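Endo-1,4-b-d-mannanase (Trichoderma reesei, PDB 1QNR) hydrolyses the internal beta-1,4-mannosidic linkages of mannans, as a family 5 glycoside hydrolase. Local coordinates at residues V179-Q182 / W183-V187. Sequence-based numbering, arbitrary orientation.
Sequences VIVQ and WATSV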
# COMPACT_ATOMS: atom_id res chain seq x y z
N VAL A 179 9.07 9.22 16.97
CA VAL A 179 10.11 8.85 15.98
C VAL A 179 9.45 8.70 14.59
O VAL A 179 9.97 9.36 13.64
CB VAL A 179 10.76 7.53 16.37
CG1 VAL A 179 11.77 6.98 15.36
CG2 VAL A 179 11.46 7.62 17.76
N ILE A 180 8.36 7.98 14.47
CA ILE A 180 7.69 7.93 13.14
C ILE A 180 7.06 9.23 12.79
O ILE A 180 7.08 9.62 11.59
CB ILE A 180 6.69 6.72 13.07
CG1 ILE A 180 7.55 5.44 12.90
CG2 ILE A 180 5.68 6.95 11.90
CD1 ILE A 180 6.79 4.10 13.03
N VAL A 181 6.56 10.10 13.73
CA VAL A 181 6.03 11.42 13.29
C VAL A 181 7.14 12.22 12.63
O VAL A 181 6.92 12.81 11.54
CB VAL A 181 5.41 12.18 14.47
CG1 VAL A 181 5.04 13.59 14.02
CG2 VAL A 181 4.14 11.49 15.02
N GLN A 182 8.33 12.33 13.23
CA GLN A 182 9.39 13.16 12.66
C GLN A 182 9.95 12.57 11.38
O GLN A 182 10.18 13.34 10.41
CB GLN A 182 10.57 13.45 13.66
CG GLN A 182 10.13 14.22 14.93
CD GLN A 182 9.30 15.45 14.64
OE1 GLN A 182 9.61 16.28 13.72
NE2 GLN A 182 8.14 15.63 15.28
N TRP A 183 10.09 11.25 11.28
CA TRP A 183 10.58 10.64 10.02
C TRP A 183 9.54 10.82 8.90
O TRP A 183 9.91 11.25 7.78
CB TRP A 183 10.78 9.13 10.32
CG TRP A 183 11.11 8.31 9.09
CD1 TRP A 183 12.36 8.19 8.48
CD2 TRP A 183 10.21 7.48 8.32
NE1 TRP A 183 12.27 7.40 7.35
CE2 TRP A 183 10.94 6.97 7.25
CE3 TRP A 183 8.83 7.20 8.45
CZ2 TRP A 183 10.35 6.09 6.34
CZ3 TRP A 183 8.25 6.32 7.50
CH2 TRP A 183 9.01 5.78 6.44
N ALA A 184 8.25 10.57 9.19
CA ALA A 184 7.25 10.72 8.13
C ALA A 184 7.09 12.16 7.67
O ALA A 184 6.86 12.42 6.46
CB ALA A 184 5.90 10.16 8.61
N THR A 185 7.26 13.12 8.61
CA THR A 185 7.20 14.53 8.24
C THR A 185 8.34 14.84 7.28
O THR A 185 8.10 15.46 6.16
CB THR A 185 7.30 15.40 9.54
OG1 THR A 185 6.17 15.18 10.35
CG2 THR A 185 7.39 16.90 9.21
N SER A 186 9.58 14.52 7.60
CA SER A 186 10.72 14.82 6.73
C SER A 186 10.68 14.08 5.39
O SER A 186 10.94 14.70 4.31
CB SER A 186 12.03 14.44 7.47
OG SER A 186 13.11 14.90 6.64
N VAL A 187 10.34 12.76 5.41
CA VAL A 187 10.37 12.04 4.12
C VAL A 187 9.22 12.51 3.24
O VAL A 187 9.44 12.65 2.00
CB VAL A 187 10.30 10.51 4.34
CG1 VAL A 187 10.18 9.72 3.03
CG2 VAL A 187 11.54 10.00 5.11
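In the first turns of helix 178-194, Val181 and Thr185 meet through a threonine hydroxyl folded back onto the preceding turn of backbone. Two donors grip Val181 O: Thr185 N in the usual i to i+4 helical bond of 3.0 Å, and Thr185 OG1 at 2.8 Å. They arrive from opposite faces of the carbonyl plane, the hydroxyl tilted 34° out of it. With OG1 beside its own backbone N (chi1 -65°), the hydroxyl leans toward the earlier turn, where it also comes within 4.2 Å of Val181 CG1; the two side chains run alongside each other from successive turns. A valine at Thr185 would probably leave Val181 O with the backbone donor but without its hydroxyl mate. The flanking helical bonds are nearly straight, among them Ala184 N to Ile180 O at 2.8 Å, and Ala184 CB rests 3.3 Å from that same oxygen. The Trp183 indole presents its edge to Ile180 O, while Val187 CG2 sits 3.5 Å above one face, toward the rim. Trp183 NE1 is hydrogen-bonded to Gln141 OE1, and Tyr135 meets the ring edge-to-face. The helix links parallel strands 161-165 and 199-201 in a beta-alpha-beta unit of the TIM barrel; Trp183 and Val187 pack toward helix 138-155, whereas Ile180 and Val181 touch helix 226-230.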